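PDB 1HG4: ultraspiracle from Drosophila melanogaster, which probably acts as a ligand-responsive transcription factor of the nuclear hormone receptor family, its ligand-binding domain here holding a phospholipid in its pocket. Local coordinates for residues C210-E213 with H214-E218; M63-Y66 with A67-M70. All blocks are in the same frame, centred on the assembly; numbering follows the deposited sequence.

Both contacts are local, each within the last turns of one helix of the ligand-binding domain. Contact 2 comes first along the chain, where helix 46-68 ends and runs into a loop. Contact 1 follows much later, in the closing turns of helix 197-218. Their centres lie 24 Å apart, and their nearest atoms are about 10 Å apart, so they do not touch. Helix 11-24 packs against side chains of both. Contact 2 is the more buried, 12 Å from the centre of the chain. Contact 1 lies 23 Å out and meets the second subunit. One thus belongs to the domain interior, the other to its periphery.

Contact 1. Residues C210-E213 with H214-E218; sequences CLDE and HCRLE
D212 and R216 meet through different first torsions. In D212, CG stands anti to the backbone N (chi1 -171°). In R216, CG lies beside the backbone N instead (chi1 -57°), and this sends the arginine chain back over the preceding turn. Its CG comes 3.6 Å from D212 OD2. The two side chains then cross at a slant, with the carboxylate and guanidinium planes 72° apart. D212 OD2 and R216 NE are 4.0 Å apart, a long salt bridge. The oxygen sits well out of the guanidinium plane, so any attraction is probably one of charge alone, with no N-H pointing at it. D212 OD2 has a firmer partner in the backbone N of L78 of the second subunit, which donates a hydrogen bond to it, while D212 also packs on P77 and R216 on L78 of that subunit.

One residue on, E213 and L217 lie side by side and point the same way. E213 CG lies 3.6 Å from L217 CD2, an apolar contact on an exposed face. Both are i to i+4 side-chain pairs, as expected along a helix, and the D212/R216 pair is on the side that meets the second subunit. Beneath them run regular i to i+4 backbone bonds. R216 N to D212 O is 2.7 Å, and H214 N to C210 O is 3.0 Å. The ring of H214 leads away from the 210-213 turn, and its NE2 is hydrogen-bonded to D174 OD2.

These turns close helix 197-218: L211 and D212 meet F226, and C215 meets R225 and L229, all on helix 225-250, while H214 touches helix 175-186 and, with C210, helix 11-24.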
loop_
_atom_site.group_PDB
_atom_site.type_symbol
_atom_site.label_atom_id
_atom_site.label_comp_id
_atom_site.label_asym_id
_atom_site.label_seq_id
_atom_site.Cartn_x
_atom_site.Cartn_y
_atom_site.Cartn_z
ATOM N N CYS A 210 2.647 14.928 -8.443
ATOM C CA CYS A 210 2.221 16.103 -9.216
ATOM C C CYS A 210 2.726 17.388 -8.570
ATOM O O CYS A 210 3.269 18.259 -9.247
ATOM C CB CYS A 210 0.696 16.163 -9.335
ATOM S SG CYS A 210 0.023 14.924 -10.480
ATOM N N LEU A 211 2.566 17.482 -7.252
ATOM C CA LEU A 211 2.994 18.663 -6.528
ATOM C C LEU A 211 4.489 18.891 -6.692
ATOM O O LEU A 211 4.923 20.000 -7.024
ATOM C CB LEU A 211 2.629 18.540 -5.046
ATOM C CG LEU A 211 2.917 19.780 -4.189
ATOM C CD1 LEU A 211 2.166 20.982 -4.758
ATOM C CD2 LEU A 211 2.514 19.528 -2.751
ATOM N N ASP A 212 5.274 17.836 -6.481
ATOM C CA ASP A 212 6.730 17.912 -6.600
ATOM C C ASP A 212 7.152 18.357 -7.995
ATOM O O ASP A 212 8.002 19.228 -8.133
ATOM C CB ASP A 212 7.365 16.552 -6.264
ATOM C CG ASP A 212 8.879 16.622 -6.162
ATOM O OD1 ASP A 212 9.373 17.255 -5.212
ATOM O OD2 ASP A 212 9.578 16.063 -7.032
ATOM N N GLU A 213 6.551 17.769 -9.026
ATOM C CA GLU A 213 6.867 18.139 -10.402
ATOM C C GLU A 213 6.611 19.623 -10.628
ATOM O O GLU A 213 7.429 20.322 -11.226
ATOM C CB GLU A 213 6.026 17.321 -11.373
ATOM C CG GLU A 213 6.283 17.644 -12.834
ATOM C CD GLU A 213 5.418 16.821 -13.780
ATOM O OE1 GLU A 213 4.180 16.806 -13.605
ATOM O OE2 GLU A 213 5.973 16.193 -14.705
ATOM N N HIS A 214 5.470 20.098 -10.147
ATOM C CA HIS A 214 5.133 21.500 -10.286
ATOM C C HIS A 214 6.225 22.327 -9.598
ATOM O O HIS A 214 6.652 23.355 -10.106
ATOM C CB HIS A 214 3.777 21.782 -9.637
ATOM C CG HIS A 214 3.343 23.204 -9.769
ATOM N ND1 HIS A 214 2.854 23.723 -10.948
ATOM C CD2 HIS A 214 3.381 24.230 -8.888
ATOM C CE1 HIS A 214 2.611 25.012 -10.788
ATOM N NE2 HIS A 214 2.923 25.345 -9.547
ATOM N N CYS A 215 6.664 21.869 -8.430
ATOM C CA CYS A 215 7.715 22.548 -7.689
ATOM C C CYS A 215 9.002 22.562 -8.498
ATOM O O CYS A 215 9.648 23.613 -8.646
ATOM C CB CYS A 215 7.970 21.836 -6.365
ATOM S SG CYS A 215 6.764 22.228 -5.083
ATOM N N ARG A 216 9.366 21.390 -9.017
ATOM C CA ARG A 216 10.568 21.236 -9.818
ATOM C C ARG A 216 10.522 22.130 -11.044
ATOM O O ARG A 216 11.471 22.845 -11.345
ATOM C CB ARG A 216 10.720 19.787 -10.277
ATOM C CG ARG A 216 10.752 18.771 -9.162
ATOM C CD ARG A 216 12.050 18.824 -8.406
ATOM N NE ARG A 216 12.850 17.622 -8.627
ATOM C CZ ARG A 216 13.369 17.263 -9.796
ATOM N NH1 ARG A 216 13.175 18.016 -10.876
ATOM N NH2 ARG A 216 14.096 16.156 -9.885
ATOM N N LEU A 217 9.409 22.073 -11.755
ATOM C CA LEU A 217 9.225 22.848 -12.970
ATOM C C LEU A 217 9.155 24.347 -12.777
ATOM O O LEU A 217 9.818 25.091 -13.491
ATOM C CB LEU A 217 7.960 22.383 -13.681
ATOM C CG LEU A 217 8.113 21.343 -14.792
ATOM C CD1 LEU A 217 9.343 20.453 -14.564
ATOM C CD2 LEU A 217 6.827 20.525 -14.861
ATOM N N GLU A 218 8.356 24.794 -11.814
ATOM C CA GLU A 218 8.179 26.226 -11.579
ATOM C C GLU A 218 9.065 26.883 -10.534
ATOM O O GLU A 218 9.239 28.097 -10.556
ATOM C CB GLU A 218 6.711 26.515 -11.242
ATOM C CG GLU A 218 5.770 26.159 -12.379
ATOM C CD GLU A 218 6.094 26.935 -13.645
ATOM O OE1 GLU A 218 6.383 28.154 -13.542
ATOM O OE2 GLU A 218 6.057 26.329 -14.741
#

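Contact 2. Residues M63-Y66 with A67-M70; sequences MVEY and ARMM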
loop_
_atom_site.group_PDB
_atom_site.type_symbol
_atom_site.label_atom_id
_atom_site.label_comp_id
_atom_site.label_asym_id
_atom_site.label_seq_id
_atom_site.Cartn_x
_atom_site.Cartn_y
_atom_site.Cartn_z
ATOM N N MET A 63 -18.703 20.745 -2.534
ATOM C CA MET A 63 -17.617 19.867 -2.127
ATOM C C MET A 63 -17.907 18.430 -2.509
ATOM O O MET A 63 -17.036 17.728 -3.025
ATOM C CB MET A 63 -17.402 19.951 -0.619
ATOM C CG MET A 63 -16.244 19.095 -0.141
ATOM S SD MET A 63 -16.219 18.927 1.637
ATOM C CE MET A 63 -16.042 20.682 2.110
ATOM N N VAL A 64 -19.133 17.996 -2.245
ATOM C CA VAL A 64 -19.543 16.634 -2.569
ATOM C C VAL A 64 -19.411 16.381 -4.073
ATOM O O VAL A 64 -18.891 15.346 -4.482
ATOM C CB VAL A 64 -21.004 16.372 -2.110
ATOM C CG1 VAL A 64 -21.493 15.039 -2.638
ATOM C CG2 VAL A 64 -21.067 16.398 -0.592
ATOM N N GLU A 65 -19.855 17.336 -4.892
ATOM C CA GLU A 65 -19.765 17.180 -6.341
ATOM C C GLU A 65 -18.315 17.241 -6.781
ATOM O O GLU A 65 -17.926 16.623 -7.774
ATOM C CB GLU A 65 -20.584 18.250 -7.051
ATOM C CG GLU A 65 -22.092 18.137 -6.796
ATOM C CD GLU A 65 -22.645 16.737 -7.005
ATOM O OE1 GLU A 65 -22.313 16.083 -8.017
ATOM O OE2 GLU A 65 -23.425 16.286 -6.151
ATOM N N TYR A 66 -17.515 17.983 -6.032
ATOM C CA TYR A 66 -16.081 18.094 -6.308
ATOM C C TYR A 66 -15.433 16.717 -6.155
ATOM O O TYR A 66 -14.745 16.252 -7.067
ATOM C CB TYR A 66 -15.450 19.089 -5.332
ATOM C CG TYR A 66 -13.989 18.866 -5.040
ATOM C CD1 TYR A 66 -13.011 19.106 -6.006
ATOM C CD2 TYR A 66 -13.579 18.436 -3.775
ATOM C CE1 TYR A 66 -11.647 18.930 -5.713
ATOM C CE2 TYR A 66 -12.227 18.256 -3.473
ATOM C CZ TYR A 66 -11.268 18.508 -4.437
ATOM O OH TYR A 66 -9.945 18.374 -4.089
ATOM N N ALA A 67 -15.661 16.072 -5.009
ATOM C CA ALA A 67 -15.109 14.744 -4.743
ATOM C C ALA A 67 -15.643 13.733 -5.756
ATOM O O ALA A 67 -14.940 12.825 -6.181
ATOM C CB ALA A 67 -15.471 14.299 -3.328
ATOM N N ARG A 68 -16.891 13.912 -6.159
ATOM C CA ARG A 68 -17.490 12.999 -7.114
ATOM C C ARG A 68 -16.728 12.963 -8.444
ATOM O O ARG A 68 -16.678 11.928 -9.110
ATOM C CB ARG A 68 -18.948 13.389 -7.356
ATOM C CG ARG A 68 -19.557 12.702 -8.551
ATOM C CD ARG A 68 -20.867 12.067 -8.212
ATOM N NE ARG A 68 -21.912 13.025 -7.871
ATOM C CZ ARG A 68 -23.051 12.661 -7.296
ATOM N NH1 ARG A 68 -23.257 11.382 -7.017
ATOM N NH2 ARG A 68 -23.972 13.562 -6.985
ATOM N N MET A 69 -16.143 14.097 -8.819
ATOM C CA MET A 69 -15.394 14.211 -10.065
ATOM C C MET A 69 -13.901 14.003 -9.880
ATOM O O MET A 69 -13.144 14.099 -10.841
ATOM C CB MET A 69 -15.625 15.585 -10.716
ATOM C CG MET A 69 -17.021 15.775 -11.295
ATOM S SD MET A 69 -17.219 17.368 -12.101
ATOM C CE MET A 69 -17.596 18.400 -10.626
ATOM N N MET A 70 -13.474 13.738 -8.652
ATOM C CA MET A 70 -12.051 13.518 -8.402
ATOM C C MET A 70 -11.672 12.111 -8.835
ATOM O O MET A 70 -12.440 11.162 -8.642
ATOM C CB MET A 70 -11.713 13.742 -6.926
ATOM C CG MET A 70 -11.574 15.213 -6.538
ATOM S SD MET A 70 -10.070 16.065 -7.205
ATOM C CE MET A 70 -8.869 15.677 -5.946
#
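M70 lays its CG over one face of the Y66 ring, 4.0 Å from the centroid and displaced toward the rim. This is a CH-pi contact. The bend at chi2 (-71°) brings the sulfur obliquely to the ring as well, with M70 SD 3.6 Å from Y66 CE1. This makes a Met-aromatic contact. M70 CE continues to the phenol end, 3.4 Å from Y66 OH. That hydroxyl is buried and has no polar partner in the model.

E65 and R68 run side by side on another face of the helix. The arginine grips the carboxylate side-on. R68 NE gives a bond of 3.1 Å to E65 OE1, nearly in the guanidinium plane. R68 NH2 reaches the syn lone pair of E65 OE2 at 2.9 Å, from a tilt. The two planes are twisted by 43°, so the grip is not coplanar. Q265 NE2 also donates to E65 OE2, tying the pair to helix 258-266. An alanine in place of E65 would probably leave the R68 guanidinium without its carboxylate mate and Q265 NE2 without this acceptor.

The backbone bonding changes here. A67 N still bonds to M63 O at 2.9 Å, but M69 N makes bent bonds to both E65 O and Y66 O. M70 N then bonds to A67 O at 3.0 Å. Such a shift from i+4 to i+3 bonding is characteristic of a helix C-terminus, here the end of helix 46-68 in the nuclear receptor ligand-binding fold.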